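Long-range contact in tRNA(Phe) 7-((3-amino-3-carboxypropyl)-4-demethylwyosine(37)-N(4))-methyltransferase 1 (Pyrococcus horikoshii, PDB 2IT2), which probably transfers a methyl group from S-adenosyl-L-methionine to N-4 of a wyosine-type base at position 37 of tRNA(Phe): residues L84-Q98 against L157-N171. Numbering follows the deposited sequence.
Sequences LYEVLEAIKKHRSGQ and LGENGEIFVGEEYLN
L170 pushes its forked end in among L84, V87, L88 and I91, a knob in a hole on helix 84-91. With CG anti to the backbone N (chi1 -172°), its CD2 meets I91 CD1 tip to tip at 3.8 Å. All four surrounding residues are aliphatic, which suits a branched aliphatic knob; L84 CD1 is modelled unusually close, perhaps reflecting how that side chain was fitted. I91 bridges onward: its CD1 lies 4.0 Å from L157 CD1, while its CG2 rests against I163 CD1. Past the helix, H94 slots its imidazole into the type I' turn E159-E162, the edge meeting the peptide between E159 and N160, while ND1 is hydrogen-bonded to E62. A leucine here would probably leave E62 without that bond and the peptide without its flat partner. Glycine suits G161, where a CB would jam against N160 O. Asparagine readily takes N160's positive phi and grips G97 twice: its N donates to G97 O (2.7 Å, 167°), and its OD1 accepts from G97 N (3.1 Å), above the side-chain amide plane. Q98 and E159 form an antiparallel non-hydrogen-bonded pair. The contact lies toward one end of the elongated subunit, where helix 84-91 meets the start of helix 167-194 at 117° and hairpin 153-163 borders strand 98-112.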
ATOM      1  N   LEU B  84       0.124 -14.631  23.178  1.00 28.72           N
ATOM      2  CA  LEU B  84       1.593 -14.707  23.225  1.00 29.94           C
ATOM      3  C   LEU B  84       2.023 -16.156  23.011  1.00 30.10           C
ATOM      4  O   LEU B  84       3.023 -16.381  22.385  1.00 30.24           O
ATOM      5  CB  LEU B  84       2.135 -14.232  24.563  1.00 32.24           C
ATOM      6  CG  LEU B  84       3.551 -13.719  24.807  1.00 33.94           C
ATOM      7  CD1 LEU B  84       4.115 -13.011  23.560  1.00 35.35           C
ATOM      8  CD2 LEU B  84       3.470 -12.809  26.066  1.00 35.24           C
ATOM      9  N   TYR B  85       1.252 -17.130  23.511  1.00 30.89           N
ATOM     10  CA  TYR B  85       1.560 -18.568  23.364  1.00 30.09           C
ATOM     11  C   TYR B  85       1.684 -18.974  21.907  1.00 28.73           C
ATOM     12  O   TYR B  85       2.672 -19.589  21.510  1.00 28.69           O
ATOM     13  CB  TYR B  85       0.482 -19.452  24.026  1.00 33.99           C
ATOM     14  CG  TYR B  85       0.671 -20.923  23.720  1.00 37.22           C
ATOM     15  CD1 TYR B  85       1.668 -21.665  24.355  1.00 38.69           C
ATOM     16  CD2 TYR B  85      -0.141 -21.573  22.789  1.00 38.42           C
ATOM     17  CE1 TYR B  85       1.854 -23.016  24.070  1.00 39.89           C
ATOM     18  CE2 TYR B  85       0.037 -22.927  22.496  1.00 40.10           C
ATOM     19  CZ  TYR B  85       1.035 -23.641  23.144  1.00 40.28           C
ATOM     20  OH  TYR B  85       1.217 -24.980  22.875  1.00 41.82           O
ATOM     21  N   GLU B  86       0.664 -18.639  21.126  1.00 26.75           N
ATOM     22  CA  GLU B  86       0.650 -18.947  19.706  1.00 26.78           C
ATOM     23  C   GLU B  86       1.886 -18.381  19.004  1.00 24.91           C
ATOM     24  O   GLU B  86       2.543 -19.071  18.226  1.00 25.00           O
ATOM     25  CB  GLU B  86      -0.614 -18.371  19.046  1.00 27.54           C
ATOM     26  CG  GLU B  86      -1.904 -19.115  19.368  1.00 30.10           C
ATOM     27  CD  GLU B  86      -3.128 -18.510  18.695  1.00 31.54           C
ATOM     28  OE1 GLU B  86      -3.463 -17.341  18.993  1.00 32.27           O
ATOM     29  OE2 GLU B  86      -3.753 -19.209  17.869  1.00 32.01           O
ATOM     30  N   VAL B  87       2.203 -17.123  19.287  1.00 23.15           N
ATOM     31  CA  VAL B  87       3.337 -16.479  18.646  1.00 21.41           C
ATOM     32  C   VAL B  87       4.643 -17.145  19.064  1.00 21.66           C
ATOM     33  O   VAL B  87       5.512 -17.397  18.233  1.00 20.12           O
ATOM     34  CB  VAL B  87       3.349 -14.959  18.964  1.00 20.84           C
ATOM     35  CG1 VAL B  87       4.562 -14.301  18.334  1.00 20.79           C
ATOM     36  CG2 VAL B  87       2.062 -14.309  18.431  1.00 20.04           C
ATOM     37  N   LEU B  88       4.771 -17.451  20.349  1.00 22.25           N
ATOM     38  CA  LEU B  88       5.982 -18.098  20.839  1.00 22.97           C
ATOM     39  C   LEU B  88       6.201 -19.456  20.185  1.00 24.45           C
ATOM     40  O   LEU B  88       7.336 -19.838  19.896  1.00 24.84           O
ATOM     41  CB  LEU B  88       5.907 -18.260  22.349  1.00 24.89           C
ATOM     42  CG  LEU B  88       5.876 -16.939  23.115  1.00 26.81           C
ATOM     43  CD1 LEU B  88       5.472 -17.194  24.557  1.00 28.94           C
ATOM     44  CD2 LEU B  88       7.238 -16.276  23.028  1.00 28.56           C
ATOM     45  N   GLU B  89       5.116 -20.192  19.972  1.00 24.54           N
ATOM     46  CA  GLU B  89       5.203 -21.500  19.330  1.00 25.21           C
ATOM     47  C   GLU B  89       5.731 -21.374  17.899  1.00 25.31           C
ATOM     48  O   GLU B  89       6.465 -22.241  17.427  1.00 25.50           O
ATOM     49  CB  GLU B  89       3.831 -22.171  19.297  1.00 28.76           C
ATOM     50  CG  GLU B  89       3.285 -22.511  20.661  1.00 33.89           C
ATOM     51  CD  GLU B  89       4.076 -23.604  21.343  1.00 36.37           C
ATOM     52  OE1 GLU B  89       5.255 -23.371  21.691  1.00 38.17           O
ATOM     53  OE2 GLU B  89       3.514 -24.703  21.529  1.00 38.99           O
ATOM     54  N   ALA B  90       5.344 -20.306  17.206  1.00 23.39           N
ATOM     55  CA  ALA B  90       5.801 -20.085  15.837  1.00 22.50           C
ATOM     56  C   ALA B  90       7.276 -19.687  15.865  1.00 22.14           C
ATOM     57  O   ALA B  90       8.075 -20.189  15.080  1.00 23.31           O
ATOM     58  CB  ALA B  90       4.964 -18.981  15.163  1.00 22.11           C
ATOM     59  N   ILE B  91       7.630 -18.793  16.784  1.00 22.18           N
ATOM     60  CA  ILE B  91       9.007 -18.330  16.915  1.00 20.86           C
ATOM     61  C   ILE B  91       9.979 -19.476  17.167  1.00 21.52           C
ATOM     62  O   ILE B  91      11.104 -19.461  16.674  1.00 22.50           O
ATOM     63  CB  ILE B  91       9.133 -17.285  18.052  1.00 21.58           C
ATOM     64  CG1 ILE B  91       8.516 -15.959  17.599  1.00 20.62           C
ATOM     65  CG2 ILE B  91      10.601 -17.094  18.441  1.00 22.21           C
ATOM     66  CD1 ILE B  91       8.410 -14.908  18.710  1.00 19.87           C
ATOM     67  N   LYS B  92       9.532 -20.468  17.930  1.00 22.83           N
ATOM     68  CA  LYS B  92      10.359 -21.621  18.253  1.00 24.83           C
ATOM     69  C   LYS B  92      10.812 -22.405  17.024  1.00 24.88           C
ATOM     70  O   LYS B  92      11.770 -23.172  17.101  1.00 25.35           O
ATOM     71  CB  LYS B  92       9.591 -22.554  19.190  1.00 27.14           C
ATOM     72  CG  LYS B  92      10.333 -23.829  19.547  1.00 30.14           C
ATOM     73  CD  LYS B  92       9.449 -24.742  20.372  1.00 32.94           C
ATOM     74  CE  LYS B  92      10.136 -26.066  20.631  1.00 34.82           C
ATOM     75  NZ  LYS B  92       9.281 -26.981  21.436  1.00 36.21           N
ATOM     76  N   LYS B  93      10.132 -22.210  15.897  1.00 25.01           N
ATOM     77  CA  LYS B  93      10.451 -22.912  14.649  1.00 24.73           C
ATOM     78  C   LYS B  93      11.447 -22.181  13.748  1.00 24.91           C
ATOM     79  O   LYS B  93      11.842 -22.701  12.707  1.00 26.05           O
ATOM     80  CB  LYS B  93       9.164 -23.161  13.855  1.00 25.17           C
ATOM     81  CG  LYS B  93       8.112 -23.949  14.608  1.00 27.04           C
ATOM     82  CD  LYS B  93       6.824 -24.050  13.807  1.00 28.88           C
ATOM     83  CE  LYS B  93       5.762 -24.819  14.576  1.00 31.99           C
ATOM     84  NZ  LYS B  93       4.477 -24.890  13.830  1.00 33.85           N
ATOM     85  N   HIS B  94      11.851 -20.978  14.140  1.00 22.98           N
ATOM     86  CA  HIS B  94      12.776 -20.183  13.332  1.00 23.02           C
ATOM     87  C   HIS B  94      14.149 -20.818  13.184  1.00 23.66           C
ATOM     88  O   HIS B  94      14.756 -21.220  14.173  1.00 23.94           O
ATOM     89  CB  HIS B  94      12.921 -18.784  13.935  1.00 21.35           C
ATOM     90  CG  HIS B  94      13.953 -17.933  13.263  1.00 19.04           C
ATOM     91  ND1 HIS B  94      13.997 -17.756  11.891  1.00 18.61           N
ATOM     92  CD2 HIS B  94      14.981 -17.206  13.760  1.00 19.04           C
ATOM     93  CE1 HIS B  94      15.001 -16.961  11.583  1.00 19.10           C
ATOM     94  NE2 HIS B  94      15.617 -16.609  12.702  1.00 19.62           N
ATOM     95  N   ARG B  95      14.641 -20.882  11.947  1.00 25.41           N
ATOM     96  CA  ARG B  95      15.944 -21.479  11.683  1.00 27.11           C
ATOM     97  C   ARG B  95      16.828 -20.720  10.699  1.00 26.86           C
ATOM     98  O   ARG B  95      18.054 -20.713  10.837  1.00 28.50           O
ATOM     99  CB  ARG B  95      15.744 -22.912  11.193  1.00 30.04           C
ATOM    100  CG  ARG B  95      15.174 -23.809  12.259  1.00 32.31           C
ATOM    101  CD  ARG B  95      16.219 -24.128  13.317  1.00 35.64           C
ATOM    102  NE  ARG B  95      15.718 -25.099  14.286  1.00 39.54           N
ATOM    103  CZ  ARG B  95      14.696 -24.884  15.108  1.00 40.90           C
ATOM    104  NH1 ARG B  95      14.049 -23.726  15.088  1.00 41.66           N
ATOM    105  NH2 ARG B  95      14.325 -25.827  15.964  1.00 41.83           N
ATOM    106  N   SER B  96      16.216 -20.064   9.718  1.00 27.78           N
ATOM    107  CA  SER B  96      16.988 -19.354   8.704  1.00 26.70           C
ATOM    108  C   SER B  96      16.389 -18.047   8.207  1.00 25.34           C
ATOM    109  O   SER B  96      15.177 -17.847   8.260  1.00 25.86           O
ATOM    110  CB  SER B  96      17.206 -20.277   7.502  1.00 29.15           C
ATOM    111  OG  SER B  96      17.934 -19.626   6.476  1.00 34.09           O
ATOM    112  N   GLY B  97      17.261 -17.178   7.699  1.00 23.39           N
ATOM    113  CA  GLY B  97      16.839 -15.899   7.165  1.00 20.86           C
ATOM    114  C   GLY B  97      16.395 -14.941   8.243  1.00 20.29           C
ATOM    115  O   GLY B  97      16.651 -15.167   9.423  1.00 20.62           O
ATOM    116  N   GLN B  98      15.737 -13.866   7.826  1.00 19.52           N
ATOM    117  CA  GLN B  98      15.232 -12.871   8.763  1.00 18.42           C
ATOM    118  C   GLN B  98      13.868 -13.318   9.273  1.00 17.62           C
ATOM    119  O   GLN B  98      13.010 -13.739   8.489  1.00 18.95           O
ATOM    120  CB  GLN B  98      15.083 -11.502   8.084  1.00 19.35           C
ATOM    121  CG  GLN B  98      16.330 -11.024   7.356  1.00 22.00           C
ATOM    122  CD  GLN B  98      16.152  -9.668   6.706  1.00 23.01           C
ATOM    123  OE1 GLN B  98      15.049  -9.299   6.296  1.00 23.42           O
ATOM    124  NE2 GLN B  98      17.246  -8.925   6.585  1.00 26.04           N
ATOM    125  N   LEU B 157      12.270  -9.947  14.353  1.00 16.77           N
ATOM    126  CA  LEU B 157      12.342 -10.739  15.585  1.00 15.38           C
ATOM    127  C   LEU B 157      13.673 -11.463  15.763  1.00 16.07           C
ATOM    128  O   LEU B 157      14.054 -11.813  16.881  1.00 16.28           O
ATOM    129  CB  LEU B 157      11.209 -11.777  15.615  1.00 14.95           C
ATOM    130  CG  LEU B 157       9.764 -11.266  15.567  1.00 14.72           C
ATOM    131  CD1 LEU B 157       8.791 -12.448  15.560  1.00 18.52           C
ATOM    132  CD2 LEU B 157       9.510 -10.347  16.768  1.00 16.24           C
ATOM    133  N   GLY B 158      14.383 -11.678  14.665  1.00 15.77           N
ATOM    134  CA  GLY B 158      15.648 -12.384  14.750  1.00 17.00           C
ATOM    135  C   GLY B 158      16.204 -12.643  13.371  1.00 18.20           C
ATOM    136  O   GLY B 158      15.610 -12.231  12.383  1.00 16.96           O
ATOM    137  N   GLU B 159      17.347 -13.318  13.312  1.00 20.22           N
ATOM    138  CA  GLU B 159      18.000 -13.636  12.045  1.00 22.36           C
ATOM    139  C   GLU B 159      18.822 -14.916  12.142  1.00 23.71           C
ATOM    140  O   GLU B 159      19.583 -15.110  13.091  1.00 23.39           O
ATOM    141  CB  GLU B 159      18.919 -12.492  11.611  1.00 24.53           C
ATOM    142  CG  GLU B 159      18.231 -11.150  11.482  1.00 29.75           C
ATOM    143  CD  GLU B 159      19.113 -10.095  10.845  1.00 31.83           C
ATOM    144  OE1 GLU B 159      20.309 -10.009  11.206  1.00 34.65           O
ATOM    145  OE2 GLU B 159      18.610  -9.340   9.988  1.00 34.79           O
ATOM    146  N   ASN B 160      18.656 -15.774  11.142  1.00 23.81           N
ATOM    147  CA  ASN B 160      19.361 -17.049  11.054  1.00 25.99           C
ATOM    148  C   ASN B 160      19.374 -17.887  12.332  1.00 25.01           C
ATOM    149  O   ASN B 160      20.412 -18.424  12.723  1.00 25.97           O
ATOM    150  CB  ASN B 160      20.793 -16.810  10.579  1.00 28.41           C
ATOM    151  CG  ASN B 160      20.854 -16.264   9.163  1.00 29.90           C
ATOM    152  OD1 ASN B 160      20.267 -16.829   8.233  1.00 31.39           O
ATOM    153  ND2 ASN B 160      21.572 -15.162   8.990  1.00 32.15           N
ATOM    154  N   GLY B 161      18.221 -18.007  12.981  1.00 23.04           N
ATOM    155  CA  GLY B 161      18.140 -18.811  14.187  1.00 23.11           C
ATOM    156  C   GLY B 161      18.244 -18.050  15.494  1.00 23.05           C
ATOM    157  O   GLY B 161      17.769 -18.527  16.525  1.00 25.22           O
ATOM    158  N   GLU B 162      18.871 -16.878  15.458  1.00 21.97           N
ATOM    159  CA  GLU B 162      19.038 -16.061  16.656  1.00 21.91           C
ATOM    160  C   GLU B 162      17.813 -15.178  16.862  1.00 20.07           C
ATOM    161  O   GLU B 162      17.291 -14.595  15.911  1.00 21.45           O
ATOM    162  CB  GLU B 162      20.279 -15.179  16.520  1.00 22.40           C
ATOM    163  CG  GLU B 162      20.608 -14.347  17.747  1.00 27.60           C
ATOM    164  CD  GLU B 162      21.755 -13.389  17.493  1.00 32.00           C
ATOM    165  OE1 GLU B 162      22.772 -13.817  16.905  1.00 33.99           O
ATOM    166  OE2 GLU B 162      21.648 -12.208  17.887  1.00 34.98           O
ATOM    167  N   ILE B 163      17.361 -15.079  18.107  1.00 17.76           N
ATOM    168  CA  ILE B 163      16.196 -14.261  18.431  1.00 16.56           C
ATOM    169  C   ILE B 163      16.689 -12.964  19.082  1.00 17.38           C
ATOM    170  O   ILE B 163      17.546 -13.001  19.958  1.00 18.16           O
ATOM    171  CB  ILE B 163      15.242 -15.032  19.381  1.00 16.34           C
ATOM    172  CG1 ILE B 163      14.794 -16.344  18.718  1.00 16.93           C
ATOM    173  CG2 ILE B 163      14.017 -14.196  19.696  1.00 17.60           C
ATOM    174  CD1 ILE B 163      14.222 -16.155  17.307  1.00 19.88           C
ATOM    175  N   PHE B 164      16.153 -11.821  18.652  1.00 16.48           N
ATOM    176  CA  PHE B 164      16.586 -10.524  19.182  1.00 16.66           C
ATOM    177  C   PHE B 164      15.702  -9.950  20.280  1.00 16.93           C
ATOM    178  O   PHE B 164      16.126  -9.045  21.011  1.00 19.03           O
ATOM    179  CB  PHE B 164      16.665  -9.464  18.066  1.00 18.55           C
ATOM    180  CG  PHE B 164      17.538  -9.846  16.900  1.00 20.85           C
ATOM    181  CD1 PHE B 164      18.726 -10.545  17.085  1.00 21.50           C
ATOM    182  CD2 PHE B 164      17.174  -9.481  15.609  1.00 21.97           C
ATOM    183  CE1 PHE B 164      19.539 -10.877  16.001  1.00 24.29           C
ATOM    184  CE2 PHE B 164      17.980  -9.806  14.522  1.00 24.24           C
ATOM    185  CZ  PHE B 164      19.164 -10.507  14.719  1.00 23.35           C
ATOM    186  N   VAL B 165      14.482 -10.460  20.393  1.00 17.22           N
ATOM    187  CA  VAL B 165      13.538  -9.945  21.379  1.00 18.61           C
ATOM    188  C   VAL B 165      13.236 -10.804  22.614  1.00 18.41           C
ATOM    189  O   VAL B 165      13.471 -12.015  22.642  1.00 19.07           O
ATOM    190  CB  VAL B 165      12.188  -9.582  20.682  1.00 17.34           C
ATOM    191  CG1 VAL B 165      12.453  -8.692  19.454  1.00 19.39           C
ATOM    192  CG2 VAL B 165      11.447 -10.843  20.265  1.00 20.33           C
ATOM    193  N   GLY B 166      12.713 -10.149  23.645  1.00 16.64           N
ATOM    194  CA  GLY B 166      12.349 -10.841  24.865  1.00 17.36           C
ATOM    195  C   GLY B 166      10.845 -10.835  25.038  1.00 19.51           C
ATOM    196  O   GLY B 166      10.117 -10.360  24.167  1.00 17.55           O
ATOM    197  N   GLU B 167      10.370 -11.314  26.180  1.00 19.47           N
ATOM    198  CA  GLU B 167       8.938 -11.388  26.405  1.00 20.59           C
ATOM    199  C   GLU B 167       8.211 -10.070  26.564  1.00 19.61           C
ATOM    200  O   GLU B 167       7.059  -9.963  26.161  1.00 18.53           O
ATOM    201  CB  GLU B 167       8.640 -12.267  27.607  1.00 25.71           C
ATOM    202  CG  GLU B 167       7.166 -12.581  27.786  1.00 29.78           C
ATOM    203  CD  GLU B 167       6.948 -13.683  28.801  1.00 33.01           C
ATOM    204  OE1 GLU B 167       7.364 -13.512  29.966  1.00 35.98           O
ATOM    205  OE2 GLU B 167       6.368 -14.726  28.432  1.00 35.42           O
ATOM    206  N   GLU B 168       8.859  -9.076  27.157  1.00 19.75           N
ATOM    207  CA  GLU B 168       8.193  -7.795  27.324  1.00 20.18           C
ATOM    208  C   GLU B 168       7.944  -7.116  25.980  1.00 18.84           C
ATOM    209  O   GLU B 168       6.830  -6.663  25.717  1.00 16.94           O
ATOM    210  CB  GLU B 168       9.002  -6.860  28.223  1.00 22.88           C
ATOM    211  CG  GLU B 168       8.290  -5.552  28.491  1.00 28.65           C
ATOM    212  CD  GLU B 168       6.885  -5.770  29.022  1.00 32.19           C
ATOM    213  OE1 GLU B 168       6.751  -6.372  30.108  1.00 34.60           O
ATOM    214  OE2 GLU B 168       5.919  -5.344  28.353  1.00 35.43           O
ATOM    215  N   TYR B 169       8.971  -7.031  25.135  1.00 15.87           N
ATOM    216  CA  TYR B 169       8.822  -6.407  23.822  1.00 15.90           C
ATOM    217  C   TYR B 169       7.828  -7.225  23.014  1.00 15.55           C
ATOM    218  O   TYR B 169       6.950  -6.655  22.373  1.00 14.63           O
ATOM    219  CB  TYR B 169      10.183  -6.304  23.112  1.00 16.10           C
ATOM    220  CG  TYR B 169      10.194  -5.603  21.746  1.00 15.19           C
ATOM    221  CD1 TYR B 169       9.328  -4.547  21.447  1.00 16.13           C
ATOM    222  CD2 TYR B 169      11.106  -5.985  20.764  1.00 19.67           C
ATOM    223  CE1 TYR B 169       9.379  -3.886  20.191  1.00 15.37           C
ATOM    224  CE2 TYR B 169      11.166  -5.339  19.518  1.00 19.08           C
ATOM    225  CZ  TYR B 169      10.299  -4.293  19.235  1.00 17.96           C
ATOM    226  OH  TYR B 169      10.362  -3.686  17.988  1.00 21.15           O
ATOM    227  N   LEU B 170       7.928  -8.551  23.059  1.00 14.58           N
ATOM    228  CA  LEU B 170       6.992  -9.380  22.304  1.00 16.17           C
ATOM    229  C   LEU B 170       5.554  -9.129  22.780  1.00 17.53           C
ATOM    230  O   LEU B 170       4.627  -9.097  21.968  1.00 17.65           O
ATOM    231  CB  LEU B 170       7.348 -10.867  22.426  1.00 17.27           C
ATOM    232  CG  LEU B 170       6.533 -11.788  21.501  1.00 20.36           C
ATOM    233  CD1 LEU B 170       6.791 -11.409  20.047  1.00 21.57           C
ATOM    234  CD2 LEU B 170       6.915 -13.232  21.736  1.00 20.49           C
ATOM    235  N   ASN B 171       5.367  -8.924  24.083  1.00 17.57           N
ATOM    236  CA  ASN B 171       4.033  -8.646  24.615  1.00 18.19           C
ATOM    237  C   ASN B 171       3.471  -7.327  24.075  1.00 17.72           C
ATOM    238  O   ASN B 171       2.282  -7.240  23.758  1.00 18.36           O
ATOM    239  CB  ASN B 171       4.057  -8.588  26.138  1.00 22.31           C
ATOM    240  CG  ASN B 171       2.704  -8.264  26.715  1.00 25.81           C
ATOM    241  OD1 ASN B 171       2.549  -7.279  27.438  1.00 30.69           O
ATOM    242  ND2 ASN B 171       1.716  -9.093  26.409  1.00 28.73           N
TER